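PDB 5YS9: acyl-coenzyme A oxidase 3 from Yarrowia lipolytica, which oxidises acyl-CoA substrates of different chain lengths to (2E)-enoyl-CoA with FAD and molecular oxygen, releasing hydrogen peroxide, in peroxisomal fatty acid beta-oxidation. Local coordinates for residues Arg502-Pro507 with Ile612-Glu617; Val509-Trp514 with His561-Phe566. All coordinates share one frame; numbering follows the deposited sequence.

Interaction 1: Arg502-Pro507 with Ile612-Glu617; sequences RDLKDP and IDQVTE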
loop_
_atom_site.group_PDB
_atom_site.type_symbol
_atom_site.label_atom_id
_atom_site.label_comp_id
_atom_site.label_asym_id
_atom_site.label_seq_id
_atom_site.Cartn_x
_atom_site.Cartn_y
_atom_site.Cartn_z
ATOM N N ARG A 502 27.546 24.701 -12.917
ATOM C CA ARG A 502 28.306 23.528 -12.557
ATOM C C ARG A 502 27.689 22.279 -13.150
ATOM O O ARG A 502 26.569 22.288 -13.630
ATOM C CB ARG A 502 28.404 23.379 -11.045
ATOM C CG ARG A 502 28.716 24.657 -10.301
ATOM C CD ARG A 502 29.884 24.470 -9.361
ATOM N NE ARG A 502 29.495 24.166 -7.986
ATOM C CZ ARG A 502 28.441 24.666 -7.354
ATOM N NH1 ARG A 502 28.205 24.314 -6.109
ATOM N NH2 ARG A 502 27.625 25.511 -7.950
ATOM N N ASP A 503 28.463 21.213 -13.149
ATOM C CA ASP A 503 28.012 19.926 -13.645
ATOM C C ASP A 503 27.090 19.171 -12.689
ATOM O O ASP A 503 27.443 18.875 -11.563
ATOM C CB ASP A 503 29.225 19.058 -13.951
ATOM C CG ASP A 503 28.891 17.871 -14.802
ATOM O OD1 ASP A 503 27.827 17.860 -15.422
ATOM O OD2 ASP A 503 29.701 16.944 -14.856
ATOM N N LEU A 504 25.921 18.826 -13.201
ATOM C CA LEU A 504 24.928 18.039 -12.510
ATOM C C LEU A 504 25.245 16.547 -12.516
ATOM O O LEU A 504 24.516 15.773 -11.897
ATOM C CB LEU A 504 23.537 18.311 -13.095
ATOM C CG LEU A 504 22.991 19.660 -12.640
ATOM C CD1 LEU A 504 21.812 20.118 -13.478
ATOM C CD2 LEU A 504 22.609 19.620 -11.152
ATOM N N LYS A 505 26.323 16.140 -13.180
ATOM C CA LYS A 505 26.801 14.770 -13.116
ATOM C C LYS A 505 27.843 14.587 -12.018
ATOM O O LYS A 505 28.256 13.460 -11.726
ATOM C CB LYS A 505 27.358 14.334 -14.471
ATOM C CG LYS A 505 26.329 14.307 -15.605
ATOM C CD LYS A 505 26.972 14.199 -16.999
ATOM C CE LYS A 505 27.244 15.559 -17.664
ATOM N NZ LYS A 505 26.719 15.602 -19.066
ATOM N N ASP A 506 28.243 15.676 -11.382
ATOM C CA ASP A 506 29.288 15.625 -10.368
ATOM C C ASP A 506 28.641 15.327 -9.008
ATOM O O ASP A 506 27.909 16.153 -8.471
ATOM C CB ASP A 506 30.000 16.987 -10.339
ATOM C CG ASP A 506 31.183 17.063 -9.365
ATOM O OD1 ASP A 506 31.367 16.217 -8.444
ATOM O OD2 ASP A 506 31.950 18.040 -9.538
ATOM N N PRO A 507 28.962 14.183 -8.404
ATOM C CA PRO A 507 28.486 13.935 -7.041
ATOM C C PRO A 507 28.717 15.067 -6.013
ATOM O O PRO A 507 27.839 15.302 -5.173
ATOM C CB PRO A 507 29.245 12.662 -6.634
ATOM C CG PRO A 507 29.566 11.992 -7.916
ATOM C CD PRO A 507 29.864 13.112 -8.860
ATOM N N ILE A 612 15.752 22.371 -13.985
ATOM C CA ILE A 612 14.857 21.240 -13.786
ATOM C C ILE A 612 14.717 20.435 -15.064
ATOM O O ILE A 612 14.721 19.203 -15.011
ATOM C CB ILE A 612 13.418 21.694 -13.380
ATOM C CG1 ILE A 612 13.433 22.580 -12.125
ATOM C CG2 ILE A 612 12.487 20.492 -13.175
ATOM C CD1 ILE A 612 14.264 22.022 -10.999
ATOM N N ASP A 613 14.548 21.123 -16.196
ATOM C CA ASP A 613 14.560 20.457 -17.515
ATOM C C ASP A 613 15.797 19.602 -17.650
ATOM O O ASP A 613 15.693 18.451 -18.051
ATOM C CB ASP A 613 14.538 21.441 -18.695
ATOM C CG ASP A 613 13.251 22.227 -18.789
ATOM O OD1 ASP A 613 12.558 22.376 -17.760
ATOM O OD2 ASP A 613 12.933 22.712 -19.898
ATOM N N GLN A 614 16.954 20.155 -17.288
ATOM C CA GLN A 614 18.233 19.435 -17.412
ATOM C C GLN A 614 18.287 18.201 -16.500
ATOM O O GLN A 614 18.750 17.143 -16.916
ATOM C CB GLN A 614 19.445 20.354 -17.133
ATOM C CG GLN A 614 20.793 19.772 -17.570
ATOM C CD GLN A 614 20.861 19.542 -19.082
ATOM O OE1 GLN A 614 20.554 20.449 -19.871
ATOM N NE2 GLN A 614 21.221 18.327 -19.495
ATOM N N VAL A 615 17.806 18.364 -15.267
ATOM C CA VAL A 615 17.672 17.283 -14.299
ATOM C C VAL A 615 16.814 16.173 -14.888
ATOM O O VAL A 615 17.234 15.008 -14.837
ATOM C CB VAL A 615 17.081 17.781 -12.960
ATOM C CG1 VAL A 615 16.607 16.628 -12.087
ATOM C CG2 VAL A 615 18.127 18.605 -12.209
ATOM N N THR A 616 15.656 16.529 -15.477
ATOM C CA THR A 616 14.812 15.533 -16.167
ATOM C C THR A 616 15.634 14.756 -17.216
ATOM O O THR A 616 15.652 13.519 -17.215
ATOM C CB THR A 616 13.481 16.130 -16.700
ATOM O OG1 THR A 616 12.669 16.466 -15.586
ATOM C CG2 THR A 616 12.699 15.140 -17.521
ATOM N N GLU A 617 16.403 15.468 -18.024
ATOM C CA GLU A 617 17.175 14.820 -19.067
ATOM C C GLU A 617 18.219 13.877 -18.467
ATOM O O GLU A 617 18.468 12.799 -18.992
ATOM C CB GLU A 617 17.808 15.866 -19.971
ATOM C CG GLU A 617 18.436 15.277 -21.224
ATOM C CD GLU A 617 18.552 16.291 -22.351
ATOM O OE1 GLU A 617 17.526 16.946 -22.648
ATOM O OE2 GLU A 617 19.658 16.427 -22.927
#

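Interaction 2: Val509-Trp514 with His561-Phe566; sequences VLIEAW and HLVTAF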
loop_
_atom_site.group_PDB
_atom_site.type_symbol
_atom_site.label_atom_id
_atom_site.label_comp_id
_atom_site.label_asym_id
_atom_site.label_seq_id
_atom_site.Cartn_x
_atom_site.Cartn_y
_atom_site.Cartn_z
ATOM N N VAL A 509 28.494 18.150 -6.346
ATOM C CA VAL A 509 27.569 19.247 -6.589
ATOM C C VAL A 509 26.187 18.868 -6.053
ATOM O O VAL A 509 25.565 19.605 -5.260
ATOM C CB VAL A 509 27.535 19.565 -8.095
ATOM C CG1 VAL A 509 26.471 20.599 -8.419
ATOM C CG2 VAL A 509 28.932 20.024 -8.552
ATOM N N LEU A 510 25.739 17.693 -6.484
ATOM C CA LEU A 510 24.487 17.101 -6.037
ATOM C C LEU A 510 24.481 16.921 -4.497
ATOM O O LEU A 510 23.450 17.151 -3.847
ATOM C CB LEU A 510 24.245 15.767 -6.753
ATOM C CG LEU A 510 24.279 15.688 -8.293
ATOM C CD1 LEU A 510 24.099 14.240 -8.726
ATOM C CD2 LEU A 510 23.242 16.583 -8.955
ATOM N N ILE A 511 25.625 16.570 -3.898
ATOM C CA ILE A 511 25.690 16.565 -2.423
ATOM C C ILE A 511 25.419 17.969 -1.834
ATOM O O ILE A 511 24.585 18.145 -0.917
ATOM C CB ILE A 511 27.007 15.984 -1.918
ATOM C CG1 ILE A 511 26.991 14.453 -2.124
ATOM C CG2 ILE A 511 27.215 16.309 -0.434
ATOM C CD1 ILE A 511 28.341 13.773 -1.984
ATOM N N GLU A 512 26.086 18.961 -2.406
ATOM C CA GLU A 512 25.961 20.327 -1.932
ATOM C C GLU A 512 24.500 20.783 -2.050
ATOM O O GLU A 512 23.960 21.433 -1.157
ATOM C CB GLU A 512 26.910 21.242 -2.709
ATOM C CG GLU A 512 27.109 22.627 -2.106
ATOM C CD GLU A 512 27.584 23.617 -3.153
ATOM O OE1 GLU A 512 26.798 24.449 -3.640
ATOM O OE2 GLU A 512 28.753 23.532 -3.544
ATOM N N ALA A 513 23.864 20.397 -3.141
ATOM C CA ALA A 513 22.477 20.776 -3.377
ATOM C C ALA A 513 21.488 20.193 -2.323
ATOM O O ALA A 513 20.535 20.855 -1.959
ATOM C CB ALA A 513 22.070 20.372 -4.792
ATOM N N TRP A 514 21.735 18.967 -1.849
ATOM C CA TRP A 514 20.959 18.383 -0.729
ATOM C C TRP A 514 21.297 19.016 0.633
ATOM O O TRP A 514 20.418 19.130 1.516
ATOM C CB TRP A 514 21.086 16.834 -0.689
ATOM C CG TRP A 514 20.203 16.241 -1.692
ATOM C CD1 TRP A 514 20.558 15.708 -2.898
ATOM C CD2 TRP A 514 18.771 16.207 -1.635
ATOM N NE1 TRP A 514 19.420 15.336 -3.595
ATOM C CE2 TRP A 514 18.315 15.628 -2.844
ATOM C CE3 TRP A 514 17.822 16.621 -0.678
ATOM C CZ2 TRP A 514 16.947 15.428 -3.117
ATOM C CZ3 TRP A 514 16.470 16.408 -0.933
ATOM C CH2 TRP A 514 16.040 15.829 -2.161
ATOM N N HIS A 561 20.850 12.501 3.886
ATOM C CA HIS A 561 21.681 11.428 4.463
ATOM C C HIS A 561 21.830 10.147 3.581
ATOM O O HIS A 561 22.924 9.589 3.479
ATOM C CB HIS A 561 21.273 11.096 5.927
ATOM C CG HIS A 561 22.385 10.463 6.704
ATOM N ND1 HIS A 561 23.584 11.110 6.942
ATOM C CD2 HIS A 561 22.517 9.221 7.226
ATOM C CE1 HIS A 561 24.395 10.296 7.599
ATOM N NE2 HIS A 561 23.770 9.146 7.787
ATOM N N LEU A 562 20.744 9.692 2.950
ATOM C CA LEU A 562 20.784 8.578 1.953
ATOM C C LEU A 562 21.729 8.857 0.790
ATOM O O LEU A 562 22.475 8.000 0.392
ATOM C CB LEU A 562 19.368 8.297 1.377
ATOM C CG LEU A 562 18.382 7.598 2.331
ATOM C CD1 LEU A 562 16.935 7.912 2.013
ATOM C CD2 LEU A 562 18.632 6.103 2.302
ATOM N N VAL A 563 21.656 10.070 0.250
ATOM C CA VAL A 563 22.532 10.540 -0.827
ATOM C C VAL A 563 24.002 10.503 -0.367
ATOM O O VAL A 563 24.879 9.954 -1.018
ATOM C CB VAL A 563 22.130 11.993 -1.211
ATOM C CG1 VAL A 563 23.164 12.656 -2.126
ATOM C CG2 VAL A 563 20.731 12.026 -1.830
ATOM N N THR A 564 24.260 11.103 0.779
ATOM C CA THR A 564 25.603 11.172 1.321
ATOM C C THR A 564 26.176 9.794 1.574
ATOM O O THR A 564 27.275 9.481 1.110
ATOM C CB THR A 564 25.594 12.080 2.553
ATOM O OG1 THR A 564 25.570 13.405 2.046
ATOM C CG2 THR A 564 26.796 11.923 3.401
ATOM N N ALA A 565 25.411 8.948 2.249
ATOM C CA ALA A 565 25.896 7.604 2.564
ATOM C C ALA A 565 26.172 6.760 1.329
ATOM O O ALA A 565 27.161 6.015 1.308
ATOM C CB ALA A 565 24.945 6.893 3.497
ATOM N N PHE A 566 25.344 6.891 0.287
ATOM C CA PHE A 566 25.627 6.176 -0.959
ATOM C C PHE A 566 27.017 6.552 -1.529
ATOM O O PHE A 566 27.873 5.693 -1.724
ATOM C CB PHE A 566 24.508 6.436 -1.991
ATOM C CG PHE A 566 24.273 5.308 -2.989
ATOM C CD1 PHE A 566 25.201 4.283 -3.219
ATOM C CD2 PHE A 566 23.113 5.315 -3.753
ATOM C CE1 PHE A 566 24.957 3.291 -4.176
ATOM C CE2 PHE A 566 22.866 4.322 -4.710
ATOM C CZ PHE A 566 23.789 3.324 -4.926
#

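Interaction 1: Arg502-Pro507 with Ile612-Glu617
L504, in the loop that leads into helix 507-534, meets Q614 and V615 on helix 609-628 through a single methyl group. The contact is apolar: L504 CD1 lies 4.2 Å from V615 CG2, and the two side chains cross at about a right angle. The same L504 CD1 stands 4.2 Å from Q614 CG, roughly at right angles to the valine direction, so the glutamine stem, not its amide, flanks the leucine. V615 CG2 sits beside its own backbone N, anti to the carbonyl carbon, which turns this branch to the leucine.

The loop is held by polar bonds of its own. D503 to D506 form a type I beta turn, closed by a weak bond from D506 N to D503 O (3.3 Å); K505 N adds a weak bond to D503 OD1 at 3.2 Å. D506 is the N-cap of helix 507-534, its OD1 taking the N-H of K508. D613 forms a salt bridge with R603 of the second subunit.

With no hydrogen bond between the segments, the contact rests on dispersion and on burial of L504 and V615, while the turn, held by weak bonds, probably sets the position from which L504 reaches the helix.

Interaction 2: Val509-Trp514 with His561-Phe566
I511 and W514, one turn apart on helix 507-534, receive V563 and T564 of helix 547-573. The two short segments run nearly antiparallel, at 154° between their N-to-C directions, with axes 9.8 Å apart at closest approach; I511 and T564 have the nearest CA atoms, 6.6 Å apart.

L510 instead touches L591 and Y567. I511 next divides its branches between two partners. I511 CG1 packs on V563 CG1 at 4.2 Å, whereas I511 CG2, anti to the backbone N, reaches T564 OG1 at the same 4.2 Å, a loose apolar-to-hydroxyl approach between side chains crossing at about a right angle. That hydroxyl makes a weak hydrogen bond back to K560 O in its own helix.

W514 ends the segment and presents a face of its indole to V563. V563 CG2 stands over the five-membered ring of W514, 4.1 Å from its centroid and 21° off the ring normal, a CH-pi contact. The nearest ring atom is W514 CD1, 3.8 Å from V563 CG2. V563 CG1 comes within 4.1 Å of W514 CD1 but lies out beyond that edge, so CG2 alone stands over the ring.

Both helices belong to the C-terminal all-helical part of the oxidase. Helix 579-596 touches both partners, with S593 and I594 on W514 and T590 on V563; F601 of helix 598-604 meets the indole edge-to-face, and helix 349-385 packs against L562, A565 and F566.

Interactions 1 and 2 lie 14 Å apart, centre to centre, and share the start of helix 507-534: residues 502-506 lead into it and residues 509-514 lie in its first turns. R502 NH1 joins them by a salt bridge to E512 OE2 (2.7 Å), and L504 O lies 3.3 Å from L510 CD2. Interaction 1 is smaller, a loop leucine meeting a helix near the subunit interface, with L504 and V615 buried and exposed Q614 at its margin. Interaction 2 pairs two helices over a larger area, combining a buried aromatic-methyl contact with a partly exposed I511-T564 side, and no other chain touches it. Helix 579-596 borders both, in interaction 1 through V615.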